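Local coordinates for protein 4'-phospho-dehydrooxetanocin synthase (Bacillus megaterium, PDB 5UL2) that catalyses the oxidative ring contraction of dAMP to an oxetane aldehyde in oxetanocin A biosynthesis, using S-adenosylmethionine, a [4Fe-4S] cluster and cobalamin, at residues Cys126-Phe131 against Asp159-Thr164; Asn137-Thr142 against Thr306-Arg311; Asp238-Tyr243 against Lys326-Arg331; Ser299-Ala304 against Phe352-His357. All blocks are in the same frame, centred on the assembly; numbering follows the deposited sequence. Where two conformers were deposited one is given.

Contact 1. Residues Cys126-Phe131 against Asp159-Thr164; sequences CVIENF and DMQVGT. With EDO (1,2-ethanediol), chain O.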
loop_
_atom_site.group_PDB
_atom_site.type_symbol
_atom_site.label_atom_id
_atom_site.label_comp_id
_atom_site.label_asym_id
_atom_site.label_seq_id
_atom_site.Cartn_x
_atom_site.Cartn_y
_atom_site.Cartn_z
ATOM N N CYS A 126 -10.446 2.948 5.036
ATOM C CA CYS A 126 -9.002 2.803 5.020
ATOM C C CYS A 126 -8.443 3.445 6.280
ATOM O O CYS A 126 -8.866 4.539 6.663
ATOM C CB CYS A 126 -8.406 3.451 3.761
ATOM S SG CYS A 126 -6.627 3.246 3.529
ATOM N N VAL A 127 -7.514 2.751 6.928
ATOM C CA VAL A 127 -6.813 3.292 8.078
ATOM C C VAL A 127 -5.450 3.785 7.613
ATOM O O VAL A 127 -4.937 3.392 6.562
ATOM C CB VAL A 127 -6.667 2.258 9.219
ATOM C CG1 VAL A 127 -8.031 1.732 9.637
ATOM C CG2 VAL A 127 -5.753 1.120 8.792
ATOM N N ILE A 128 -4.857 4.673 8.406
ATOM C CA ILE A 128 -3.521 5.182 8.121
ATOM C C ILE A 128 -2.513 4.134 8.584
ATOM O O ILE A 128 -2.383 3.871 9.782
ATOM C CB ILE A 128 -3.271 6.531 8.804
ATOM C CG1 ILE A 128 -4.273 7.576 8.311
ATOM C CG2 ILE A 128 -1.846 6.997 8.553
ATOM C CD1 ILE A 128 -4.106 8.933 8.966
ATOM N N GLU A 129 -1.810 3.524 7.634
ATOM C CA GLU A 129 -0.743 2.599 7.984
ATOM C C GLU A 129 0.400 3.356 8.646
ATOM O O GLU A 129 0.797 4.430 8.189
ATOM C CB GLU A 129 -0.240 1.865 6.742
ATOM C CG GLU A 129 -1.299 1.046 6.023
ATOM C CD GLU A 129 -1.777 -0.146 6.832
ATOM O OE1 GLU A 129 -2.871 -0.669 6.526
ATOM O OE2 GLU A 129 -1.063 -0.564 7.771
ATOM N N ASN A 130 0.928 2.793 9.734
ATOM C CA ASN A 130 1.980 3.443 10.506
ATOM C C ASN A 130 3.358 2.823 10.322
ATOM O O ASN A 130 4.351 3.451 10.705
ATOM C CB ASN A 130 1.623 3.437 12.001
ATOM C CG ASN A 130 0.482 4.380 12.333
ATOM O OD1 ASN A 130 0.371 5.468 11.764
ATOM N ND2 ASN A 130 -0.374 3.966 13.260
ATOM N N PHE A 131 3.457 1.621 9.756
ATOM C CA PHE A 131 4.750 0.969 9.609
ATOM C C PHE A 131 5.201 0.998 8.157
ATOM O O PHE A 131 4.432 0.608 7.268
ATOM C CB PHE A 131 4.689 -0.479 10.106
ATOM C CG PHE A 131 6.016 -1.180 10.072
ATOM C CD1 PHE A 131 6.962 -0.945 11.059
ATOM C CD2 PHE A 131 6.323 -2.066 9.051
ATOM C CE1 PHE A 131 8.188 -1.584 11.030
ATOM C CE2 PHE A 131 7.548 -2.708 9.016
ATOM C CZ PHE A 131 8.482 -2.467 10.007
ATOM N N ASP A 159 -13.320 9.979 3.522
ATOM C CA ASP A 159 -12.193 9.105 3.821
ATOM C C ASP A 159 -12.079 8.957 5.330
ATOM O O ASP A 159 -11.980 9.957 6.050
ATOM C CB ASP A 159 -10.900 9.666 3.225
ATOM C CG ASP A 159 -9.818 8.615 3.074
ATOM O OD1 ASP A 159 -9.594 7.843 4.030
ATOM O OD2 ASP A 159 -9.195 8.561 1.991
HETATM N N MSE A 160 -12.090 7.718 5.806
HETATM C CA MSE A 160 -12.070 7.463 7.240
HETATM C C MSE A 160 -10.672 7.608 7.834
HETATM O O MSE A 160 -10.498 7.506 9.049
HETATM C CB MSE A 160 -12.636 6.074 7.535
HETATM C CG MSE A 160 -14.061 5.891 7.027
HETATM SE SE MSE A 160 -14.936 4.289 7.706
HETATM C CE MSE A 160 -15.207 4.832 9.560
ATOM N N GLN A 161 -9.679 7.862 6.977
ATOM C CA GLN A 161 -8.331 8.124 7.466
ATOM C C GLN A 161 -8.271 9.360 8.351
ATOM O O GLN A 161 -7.402 9.446 9.223
ATOM C CB GLN A 161 -7.362 8.271 6.288
ATOM C CG GLN A 161 -6.964 6.947 5.646
ATOM C CD GLN A 161 -6.128 7.146 4.404
ATOM O OE1 GLN A 161 -4.908 6.992 4.432
ATOM N NE2 GLN A 161 -6.779 7.499 3.302
ATOM N N VAL A 162 -9.189 10.314 8.164
ATOM C CA VAL A 162 -9.213 11.513 8.991
ATOM C C VAL A 162 -10.054 11.337 10.245
ATOM O O VAL A 162 -10.249 12.307 10.991
ATOM C CB VAL A 162 -9.735 12.721 8.186
ATOM C CG1 VAL A 162 -8.917 12.891 6.938
ATOM C CG2 VAL A 162 -11.197 12.538 7.829
ATOM N N GLY A 163 -10.569 10.136 10.501
ATOM C CA GLY A 163 -11.342 9.908 11.701
ATOM C C GLY A 163 -12.837 10.067 11.565
ATOM O O GLY A 163 -13.535 10.028 12.585
ATOM N N THR A 164 -13.351 10.242 10.348
ATOM C CA THR A 164 -14.790 10.330 10.143
ATOM C C THR A 164 -15.472 9.075 10.671
ATOM O O THR A 164 -15.112 7.955 10.297
ATOM C CB THR A 164 -15.102 10.514 8.659
ATOM O OG1 THR A 164 -14.418 11.672 8.161
ATOM C CG2 THR A 164 -16.593 10.686 8.458
HETATM C C1 EDO O . -9.273 10.966 -0.594
HETATM O O1 EDO O . -8.481 11.792 -1.455
HETATM C C2 EDO O . -9.382 9.564 -1.178
HETATM O O2 EDO O . -8.098 8.930 -1.152
#

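Contact 2. Residues Asn137-Thr142 against Thr306-Arg311; sequences NLSTGT and TLETSR. With EDO (1,2-ethanediol), chain O.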
loop_
_atom_site.group_PDB
_atom_site.type_symbol
_atom_site.label_atom_id
_atom_site.label_comp_id
_atom_site.label_asym_id
_atom_site.label_seq_id
_atom_site.Cartn_x
_atom_site.Cartn_y
_atom_site.Cartn_z
ATOM N N ASN A 137 -3.174 7.360 2.255
ATOM C CA ASN A 137 -3.509 6.669 1.015
ATOM C C ASN A 137 -4.388 7.562 0.145
ATOM O O ASN A 137 -5.466 7.987 0.572
ATOM C CB ASN A 137 -4.214 5.351 1.322
ATOM C CG ASN A 137 -4.238 4.404 0.132
ATOM O OD1 ASN A 137 -4.198 4.832 -1.021
ATOM N ND2 ASN A 137 -4.304 3.107 0.411
ATOM N N LEU A 138 -3.937 7.830 -1.082
ATOM C CA LEU A 138 -4.647 8.700 -2.012
ATOM C C LEU A 138 -5.275 7.939 -3.176
ATOM O O LEU A 138 -5.761 8.571 -4.121
ATOM C CB LEU A 138 -3.703 9.776 -2.553
ATOM C CG LEU A 138 -3.033 10.719 -1.551
ATOM C CD1 LEU A 138 -2.053 11.644 -2.256
ATOM C CD2 LEU A 138 -4.076 11.525 -0.799
ATOM N N SER A 139 -5.290 6.605 -3.128
ATOM C CA SER A 139 -5.696 5.815 -4.290
ATOM C C SER A 139 -7.143 6.089 -4.692
ATOM O O SER A 139 -7.443 6.244 -5.881
ATOM C CB SER A 139 -5.490 4.329 -4.005
ATOM O OG SER A 139 -4.127 4.056 -3.735
ATOM N N THR A 140 -8.056 6.144 -3.718
ATOM C CA THR A 140 -9.458 6.425 -4.017
ATOM C C THR A 140 -9.648 7.783 -4.692
ATOM O O THR A 140 -10.648 7.984 -5.392
ATOM C CB THR A 140 -10.285 6.342 -2.726
ATOM O OG1 THR A 140 -10.104 5.052 -2.128
ATOM C CG2 THR A 140 -11.769 6.549 -2.999
ATOM N N GLY A 141 -8.701 8.708 -4.520
ATOM C CA GLY A 141 -8.785 9.998 -5.179
ATOM C C GLY A 141 -8.588 9.953 -6.682
ATOM O O GLY A 141 -8.947 10.915 -7.368
ATOM N N THR A 142 -8.017 8.865 -7.210
ATOM C CA THR A 142 -7.896 8.732 -8.661
ATOM C C THR A 142 -9.243 8.436 -9.305
ATOM O O THR A 142 -9.505 8.885 -10.427
ATOM C CB THR A 142 -6.897 7.631 -9.025
ATOM O OG1 THR A 142 -7.351 6.376 -8.502
ATOM C CG2 THR A 142 -5.518 7.948 -8.467
ATOM N N THR A 306 0.842 8.976 -0.725
ATOM C CA THR A 306 0.961 7.870 -1.663
ATOM C C THR A 306 0.661 8.316 -3.087
ATOM O O THR A 306 -0.194 9.173 -3.323
ATOM C CB THR A 306 0.027 6.721 -1.279
ATOM O OG1 THR A 306 -1.334 7.149 -1.397
ATOM C CG2 THR A 306 0.294 6.273 0.150
ATOM N N LEU A 307 1.383 7.728 -4.034
ATOM C CA LEU A 307 1.088 7.865 -5.450
ATOM C C LEU A 307 1.290 6.513 -6.112
ATOM O O LEU A 307 2.204 5.766 -5.747
ATOM C CB LEU A 307 1.976 8.920 -6.126
ATOM C CG LEU A 307 1.776 9.059 -7.639
ATOM C CD1 LEU A 307 0.326 9.406 -7.962
ATOM C CD2 LEU A 307 2.723 10.081 -8.241
ATOM N N GLU A 308 0.420 6.191 -7.063
ATOM C CA GLU A 308 0.594 5.033 -7.928
ATOM C C GLU A 308 1.084 5.536 -9.279
ATOM O O GLU A 308 0.325 6.165 -10.025
ATOM C CB GLU A 308 -0.707 4.245 -8.070
ATOM C CG GLU A 308 -0.931 3.202 -6.989
ATOM C CD GLU A 308 -2.260 2.478 -7.140
ATOM O OE1 GLU A 308 -3.318 3.113 -6.937
ATOM O OE2 GLU A 308 -2.245 1.274 -7.473
ATOM N N THR A 309 2.354 5.283 -9.583
ATOM C CA THR A 309 2.890 5.624 -10.895
ATOM C C THR A 309 2.586 4.557 -11.933
ATOM O O THR A 309 2.898 4.750 -13.112
ATOM C CB THR A 309 4.401 5.859 -10.812
ATOM O OG1 THR A 309 5.080 4.606 -10.661
ATOM C CG2 THR A 309 4.730 6.745 -9.624
ATOM N N SER A 310 1.981 3.446 -11.519
ATOM C CA SER A 310 1.590 2.379 -12.425
ATOM C C SER A 310 0.540 1.526 -11.734
ATOM O O SER A 310 0.426 1.524 -10.505
ATOM C CB SER A 310 2.786 1.519 -12.846
ATOM O OG SER A 310 3.260 0.729 -11.771
ATOM N N ARG A 311 -0.231 0.804 -12.541
ATOM C CA ARG A 311 -1.162 -0.198 -12.050
ATOM C C ARG A 311 -0.807 -1.552 -12.648
ATOM O O ARG A 311 -0.158 -1.643 -13.693
ATOM C CB ARG A 311 -2.614 0.160 -12.389
ATOM C CG ARG A 311 -3.137 1.398 -11.683
ATOM C CD ARG A 311 -4.612 1.593 -11.978
ATOM N NE ARG A 311 -5.170 2.736 -11.266
ATOM C CZ ARG A 311 -6.406 3.192 -11.439
ATOM N NH1 ARG A 311 -7.221 2.602 -12.306
ATOM N NH2 ARG A 311 -6.826 4.239 -10.744
HETATM C C1 EDO O . -9.273 10.966 -0.594
HETATM O O1 EDO O . -8.481 11.792 -1.455
HETATM C C2 EDO O . -9.382 9.564 -1.178
HETATM O O2 EDO O . -8.098 8.930 -1.152
HETATM O O HOH W 1 -2.360 5.914 -3.650
#

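Contact 3. Residues Asp238-Tyr243 against Lys326-Arg331; sequences DKEGEY and KLRSWR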
loop_
_atom_site.group_PDB
_atom_site.type_symbol
_atom_site.label_atom_id
_atom_site.label_comp_id
_atom_site.label_asym_id
_atom_site.label_seq_id
_atom_site.Cartn_x
_atom_site.Cartn_y
_atom_site.Cartn_z
ATOM N N ASP A 238 -14.606 -3.861 -9.550
ATOM C CA ASP A 238 -13.181 -4.114 -9.450
ATOM C C ASP A 238 -12.494 -3.016 -8.642
ATOM O O ASP A 238 -13.028 -1.920 -8.450
ATOM C CB ASP A 238 -12.576 -4.214 -10.852
ATOM C CG ASP A 238 -11.086 -4.465 -10.827
ATOM O OD1 ASP A 238 -10.669 -5.493 -10.252
ATOM O OD2 ASP A 238 -10.336 -3.630 -11.374
ATOM N N LYS A 239 -11.296 -3.341 -8.143
ATOM C CA LYS A 239 -10.442 -2.343 -7.503
ATOM C C LYS A 239 -10.308 -1.090 -8.362
ATOM O O LYS A 239 -10.366 0.034 -7.850
ATOM C CB LYS A 239 -9.065 -2.946 -7.222
ATOM C CG LYS A 239 -8.008 -1.930 -6.831
ATOM C CD LYS A 239 -6.622 -2.401 -7.239
ATOM C CE LYS A 239 -6.287 -3.744 -6.620
ATOM N NZ LYS A 239 -4.974 -4.255 -7.097
ATOM N N GLU A 240 -10.125 -1.265 -9.670
ATOM C CA GLU A 240 -10.083 -0.150 -10.613
ATOM C C GLU A 240 -11.504 0.089 -11.113
ATOM O O GLU A 240 -11.964 -0.555 -12.059
ATOM C CB GLU A 240 -9.118 -0.446 -11.756
ATOM C CG GLU A 240 -7.724 -0.843 -11.293
ATOM C CD GLU A 240 -6.760 -1.083 -12.443
ATOM O OE1 GLU A 240 -6.943 -0.481 -13.523
ATOM O OE2 GLU A 240 -5.813 -1.876 -12.266
ATOM N N GLY A 241 -12.204 1.021 -10.476
ATOM C CA GLY A 241 -13.600 1.273 -10.756
ATOM C C GLY A 241 -13.893 2.425 -11.691
ATOM O O GLY A 241 -15.061 2.815 -11.806
ATOM N N GLU A 242 -12.881 2.971 -12.373
ATOM C CA GLU A 242 -13.095 4.128 -13.238
ATOM C C GLU A 242 -14.171 3.855 -14.284
ATOM O O GLU A 242 -15.146 4.606 -14.396
ATOM C CB GLU A 242 -11.783 4.535 -13.910
ATOM C CG GLU A 242 -10.825 5.302 -13.011
ATOM C CD GLU A 242 -10.046 4.405 -12.067
ATOM O OE1 GLU A 242 -9.960 3.186 -12.326
ATOM O OE2 GLU A 242 -9.514 4.925 -11.064
ATOM N N TYR A 243 -14.015 2.775 -15.053
ATOM C CA TYR A 243 -14.980 2.483 -16.111
ATOM C C TYR A 243 -16.309 2.006 -15.541
ATOM O O TYR A 243 -17.358 2.224 -16.157
ATOM C CB TYR A 243 -14.412 1.445 -17.081
ATOM C CG TYR A 243 -13.269 1.962 -17.930
ATOM C CD1 TYR A 243 -12.928 3.308 -17.923
ATOM C CD2 TYR A 243 -12.537 1.105 -18.746
ATOM C CE1 TYR A 243 -11.888 3.787 -18.693
ATOM C CE2 TYR A 243 -11.493 1.578 -19.525
ATOM C CZ TYR A 243 -11.174 2.921 -19.492
ATOM O OH TYR A 243 -10.140 3.408 -20.256
ATOM N N LYS A 326 -9.356 -12.402 -13.780
ATOM C CA LYS A 326 -8.956 -11.581 -14.913
ATOM C C LYS A 326 -7.527 -11.088 -14.718
ATOM O O LYS A 326 -7.167 -10.622 -13.633
ATOM C CB LYS A 326 -9.904 -10.394 -15.087
ATOM C CG LYS A 326 -11.368 -10.781 -15.227
ATOM C CD LYS A 326 -12.195 -9.624 -15.767
ATOM C CE LYS A 326 -13.678 -9.967 -15.809
ATOM N NZ LYS A 326 -14.256 -10.088 -14.440
ATOM N N LEU A 327 -6.720 -11.195 -15.770
ATOM C CA LEU A 327 -5.345 -10.720 -15.705
ATOM C C LEU A 327 -5.307 -9.199 -15.779
ATOM O O LEU A 327 -6.028 -8.580 -16.566
ATOM C CB LEU A 327 -4.520 -11.327 -16.840
ATOM C CG LEU A 327 -3.059 -10.887 -16.949
ATOM C CD1 LEU A 327 -2.322 -11.123 -15.640
ATOM C CD2 LEU A 327 -2.375 -11.617 -18.093
ATOM N N ARG A 328 -4.461 -8.596 -14.948
ATOM C CA ARG A 328 -4.365 -7.144 -14.811
ATOM C C ARG A 328 -2.982 -6.707 -15.285
ATOM O O ARG A 328 -2.002 -6.800 -14.538
ATOM C CB ARG A 328 -4.625 -6.726 -13.369
ATOM C CG ARG A 328 -4.583 -5.235 -13.117
ATOM C CD ARG A 328 -5.171 -4.940 -11.756
ATOM N NE ARG A 328 -6.558 -5.390 -11.682
ATOM C CZ ARG A 328 -7.198 -5.659 -10.551
ATOM N NH1 ARG A 328 -6.573 -5.534 -9.388
ATOM N NH2 ARG A 328 -8.458 -6.066 -10.584
ATOM N N SER A 329 -2.911 -6.220 -16.523
ATOM C CA SER A 329 -1.637 -5.876 -17.138
ATOM C C SER A 329 -0.967 -4.710 -16.413
ATOM O O SER A 329 -1.612 -3.903 -15.738
ATOM C CB SER A 329 -1.841 -5.520 -18.610
ATOM O OG SER A 329 -2.708 -4.407 -18.741
ATOM N N TRP A 330 0.352 -4.627 -16.572
ATOM C CA TRP A 330 1.132 -3.550 -15.976
ATOM C C TRP A 330 1.047 -2.309 -16.860
ATOM O O TRP A 330 1.458 -2.341 -18.024
ATOM C CB TRP A 330 2.582 -3.983 -15.789
ATOM C CG TRP A 330 3.400 -2.974 -15.052
ATOM C CD1 TRP A 330 3.298 -2.647 -13.731
ATOM C CD2 TRP A 330 4.447 -2.158 -15.589
ATOM N NE1 TRP A 330 4.214 -1.674 -13.413
ATOM C CE2 TRP A 330 4.932 -1.357 -14.536
ATOM C CE3 TRP A 330 5.020 -2.027 -16.858
ATOM C CZ2 TRP A 330 5.964 -0.437 -14.713
ATOM C CZ3 TRP A 330 6.044 -1.112 -17.032
ATOM C CH2 TRP A 330 6.506 -0.330 -15.965
ATOM N N ARG A 331 0.521 -1.219 -16.305
ATOM C CA ARG A 331 0.283 0.016 -17.052
ATOM C C ARG A 331 0.938 1.187 -16.331
ATOM O O ARG A 331 0.406 1.673 -15.318
ATOM C CB ARG A 331 -1.212 0.259 -17.233
ATOM C CG ARG A 331 -1.851 -0.620 -18.299
ATOM C CD ARG A 331 -3.297 -0.968 -17.976
ATOM N NE ARG A 331 -3.408 -1.733 -16.736
ATOM C CZ ARG A 331 -4.267 -1.457 -15.759
ATOM N NH1 ARG A 331 -5.111 -0.443 -15.880
ATOM N NH2 ARG A 331 -4.291 -2.206 -14.664
#

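Contact 4. Residues Ser299-Ala304 against Phe352-His357; sequences SKFRGA and FNIKPH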
loop_
_atom_site.group_PDB
_atom_site.type_symbol
_atom_site.label_atom_id
_atom_site.label_comp_id
_atom_site.label_asym_id
_atom_site.label_seq_id
_atom_site.Cartn_x
_atom_site.Cartn_y
_atom_site.Cartn_z
ATOM N N SER A 299 -4.838 18.347 8.155
ATOM C CA SER A 299 -3.792 19.262 7.712
ATOM C C SER A 299 -2.484 19.131 8.482
ATOM O O SER A 299 -1.442 19.562 7.974
ATOM C CB SER A 299 -4.284 20.713 7.804
ATOM O OG SER A 299 -4.619 21.062 9.135
ATOM N N LYS A 300 -2.504 18.557 9.684
ATOM C CA LYS A 300 -1.306 18.412 10.500
ATOM C C LYS A 300 -0.673 17.031 10.377
ATOM O O LYS A 300 0.239 16.704 11.144
ATOM C CB LYS A 300 -1.628 18.727 11.962
ATOM C CG LYS A 300 -2.014 20.182 12.193
ATOM C CD LYS A 300 -2.156 20.509 13.671
ATOM C CE LYS A 300 -2.458 21.984 13.876
ATOM N NZ LYS A 300 -2.564 22.338 15.318
ATOM N N PHE A 301 -1.157 16.216 9.442
ATOM C CA PHE A 301 -0.500 14.979 9.042
ATOM C C PHE A 301 0.986 15.200 8.804
ATOM O O PHE A 301 1.385 16.140 8.110
ATOM C CB PHE A 301 -1.137 14.405 7.777
ATOM C CG PHE A 301 -0.480 13.142 7.292
ATOM C CD1 PHE A 301 -0.746 11.928 7.904
ATOM C CD2 PHE A 301 0.411 13.170 6.228
ATOM C CE1 PHE A 301 -0.141 10.766 7.464
ATOM C CE2 PHE A 301 1.018 12.011 5.784
ATOM C CZ PHE A 301 0.742 10.807 6.403
ATOM N N ARG A 302 1.800 14.326 9.390
ATOM C CA ARG A 302 3.228 14.263 9.114
ATOM C C ARG A 302 3.557 12.835 8.711
ATOM O O ARG A 302 3.349 11.903 9.495
ATOM C CB ARG A 302 4.055 14.695 10.328
ATOM C CG ARG A 302 3.958 16.180 10.650
ATOM C CD ARG A 302 4.862 16.545 11.817
ATOM N NE ARG A 302 4.802 17.968 12.142
ATOM C CZ ARG A 302 5.429 18.522 13.176
ATOM N NH1 ARG A 302 6.164 17.774 13.987
ATOM N NH2 ARG A 302 5.319 19.825 13.398
ATOM N N GLY A 303 4.048 12.666 7.493
ATOM C CA GLY A 303 4.323 11.342 6.971
ATOM C C GLY A 303 4.370 11.381 5.453
ATOM O O GLY A 303 4.565 12.436 4.854
ATOM N N ALA A 304 4.175 10.212 4.857
ATOM C CA ALA A 304 4.264 10.077 3.412
ATOM C C ALA A 304 2.889 10.204 2.768
ATOM O O ALA A 304 1.863 9.868 3.364
ATOM C CB ALA A 304 4.897 8.739 3.031
ATOM N N PHE A 352 0.394 22.603 3.253
ATOM C CA PHE A 352 0.003 22.190 4.594
ATOM C C PHE A 352 1.199 21.840 5.473
ATOM O O PHE A 352 1.030 21.167 6.496
ATOM C CB PHE A 352 -0.956 21.001 4.526
ATOM C CG PHE A 352 -2.266 21.310 3.866
ATOM C CD1 PHE A 352 -3.277 21.944 4.567
ATOM C CD2 PHE A 352 -2.494 20.951 2.547
ATOM C CE1 PHE A 352 -4.488 22.225 3.964
ATOM C CE2 PHE A 352 -3.702 21.229 1.940
ATOM C CZ PHE A 352 -4.701 21.867 2.649
ATOM N N ASN A 353 2.400 22.270 5.088
ATOM C CA ASN A 353 3.633 22.009 5.831
ATOM C C ASN A 353 3.935 20.520 5.960
ATOM O O ASN A 353 4.629 20.103 6.893
ATOM C CB ASN A 353 3.598 22.662 7.219
ATOM C CG ASN A 353 3.314 24.146 7.153
ATOM O OD1 ASN A 353 2.357 24.634 7.756
ATOM N ND2 ASN A 353 4.138 24.874 6.407
ATOM N N ILE A 354 3.426 19.703 5.043
ATOM C CA ILE A 354 3.805 18.298 4.978
ATOM C C ILE A 354 5.146 18.207 4.264
ATOM O O ILE A 354 5.292 18.690 3.137
ATOM C CB ILE A 354 2.735 17.465 4.259
ATOM C CG1 ILE A 354 1.413 17.513 5.029
ATOM C CG2 ILE A 354 3.206 16.030 4.078
ATOM C CD1 ILE A 354 0.262 16.858 4.300
ATOM N N LYS A 355 6.130 17.606 4.923
ATOM C CA LYS A 355 7.463 17.537 4.347
ATOM C C LYS A 355 7.460 16.615 3.129
ATOM O O LYS A 355 6.759 15.599 3.120
ATOM C CB LYS A 355 8.469 17.051 5.388
ATOM C CG LYS A 355 8.557 17.965 6.599
ATOM C CD LYS A 355 9.725 17.607 7.494
ATOM C CE LYS A 355 9.885 18.616 8.621
ATOM N NZ LYS A 355 8.689 18.648 9.505
ATOM N N PRO A 356 8.227 16.947 2.085
ATOM C CA PRO A 356 8.163 16.168 0.840
ATOM C C PRO A 356 8.606 14.725 1.017
ATOM O O PRO A 356 9.802 14.422 1.001
ATOM C CB PRO A 356 9.101 16.934 -0.102
ATOM C CG PRO A 356 10.025 17.683 0.803
ATOM C CD PRO A 356 9.206 18.046 2.005
ATOM N N HIS A 357 7.635 13.828 1.183
ATOM C CA HIS A 357 7.898 12.397 1.291
ATOM C C HIS A 357 6.785 11.664 0.558
ATOM O O HIS A 357 5.623 11.723 0.972
ATOM C CB HIS A 357 7.979 11.951 2.749
ATOM C CG HIS A 357 8.641 10.623 2.935
ATOM N ND1 HIS A 357 9.152 10.208 4.146
ATOM C CD2 HIS A 357 8.883 9.618 2.061
ATOM C CE1 HIS A 357 9.680 9.005 4.009
ATOM N NE2 HIS A 357 9.528 8.623 2.754
HETATM O O HOH W 2 6.605 14.340 5.335
#

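Contact 1. Residues Cys126-Phe131 against Asp159-Thr164
Q161 packs along C126 and I128 where two loops meet at the C-terminal ends of two neighbouring strands, 119-125 and 154-159, of the parallel sheet in the cobalamin-binding Rossmann fold. The CB of Q161 lies 3.8 Å from I128 CG1. The next atom, CG, lies 3.2 Å from the carbonyl O of C126. From there the chain runs extended, and CD passes C126 SG at 4.0 Å; that sulfur faces Q161 because it stands anti to its own backbone N (chi1 -176°). At the tip, OE1 accepts from the backbone N of N137, while NE2 turns back to D159 OD1 at 2.9 Å, with the oxygen close to the amide plane. The backbone N of Q161 reaches the same OD1, also at 2.9 Å, which makes an Asx turn. Both ends of the amide are thus held and its rotation is fixed, while N124 bonds D159 OD2. Beyond the glutamine side chain, I128 stretches its CD1 to within 3.3 Å of Q161 O.

Contact 2. Residues Asn137-Thr142 against Thr306-Arg311
T306 OG1 is gripped from several sides: the backbone N of L138 donates to it at 2.7 Å, water 1 bonds it at 2.8 Å, and the carbonyl O of L136 is a third partner. With OG1 between the backbone N and the carbonyl carbon (chi1 65°), this first torsion sets the hydroxyl beside the backbone of N137 and L138. L138 lies across the threonine and brings its CD1 to 3.3 Å from T306 O. Water 1 also donates to S139 OG at 2.6 Å, so it bridges the two segments. S139 OG in turn gives its proton to N137 OD1, in the carbonyl plane and on a lone pair, at 2.8 Å. The backbone N of S139 reaches that oxygen too, tilted from the plane, closing an Asx turn on the way into the helix that follows.

This is where the cobalamin-binding Rossmann domain meets the partial TIM barrel of the radical SAM domain: strand 135-136 pairs in parallel with barrel strand 304-311. S139 and E308, both cobalamin-binding residues, come close here, with S139 OG 3.4 Å from E308 OE1. Further along, T142 OG1 donates to S139 O almost head-on, at a C=O...O angle of 163°. The extended R311 side chain, whose main partner is the carboxylate of E242, slides past T142 and brings NH2 to 3.1 Å from T142 OG1, which lies in the guanidinium plane.

Contact 3. Residues Asp238-Tyr243 against Lys326-Arg331
E240 and R331 meet end-on from opposite directions, their carboxylate and guanidinium only 12° from coplanar. R331 NH1 donates to E240 OE1 at 3.0 Å and NH2 to OE2 at 2.9 Å, each oxygen offering its syn lone pair. E240 is extended beyond CG, whereas R331 bends at chi2 and chi3; the bends let its NE bond S329 O, which helps fix the plane, and NH1 is shared with V281 O. R328 is turned quite differently. It runs antiparallel to E240 with the two planes 56° apart, and E240 OE2 stands 3.6 Å from R328 NE, well out of the guanidinium plane, so this long salt bridge is one of charge alone. D238 completes the network through R328 NH2, though their modelled separation is doubtful. Its OD2 takes the backbone N of E240 at 2.9 Å, an Asx turn. The result is an interdomain salt-bridge network beside the cobalamin site, to which G241, E242 and K326 of these same segments belong.

Contact 4. Residues Ser299-Ala304 against Phe352-His357
I354 puts each of its branches to use against residues 299-304. With CG1 anti to the carbonyl carbon (chi1 -62°), that atom comes 3.4 Å from F301 O, CG2 faces G303 O, and the CD1 beyond meets the edge of the F301 ring, 4.2 Å from CD2. F352 has a similar first torsion and turns its ring to S299, modelled in two conformers, with F352 CD1 3.6 Å from S299 CB; W25 packs edge-to-face on the same phenyl. H357 differs: CG swings anti to the backbone N (chi1 -163°), which lays one face of the imidazole against A304 CB, offset toward the rim, while NE2 is bonded to D395. Nearby, A304 CA makes a CA-H...O contact of 3.2 Å with H357 O. Between these side chains the backbones are joined by water 2, which donates to G303 O at 2.8 Å and to K355 O at 2.6 Å. N353, at positive phi, is the C-prime residue of the Schellman motif ending helix 335-351. The chain then enters strand 357-360, parallel to 304-311: the beta-alpha-beta crossover of the partial TIM barrel in the radical SAM domain.

How the contacts relate
Contact 2 is the hub. Contact 1 joins it through Q161 OE1 and N137 N, 2.8 Å apart, with the two centres about 15 Å from each other. R311 O and R331 N, 2.7 Å apart, tie contact 2 to contact 3, whose centre is about 13 Å away. Contact 4 adjoins contact 2 along the sequence and touches contact 1 where I128 CG2 packs 4.3 Å from F301 CE1. Contacts 3 and 4 do not meet, their centres being about 30 Å apart. Contacts 2 and 3 both bridge the Rossmann and radical SAM domains and carry cobalamin-binding residues; contact 1 lies within the first and contact 4 within the second, both near the binding residue R135.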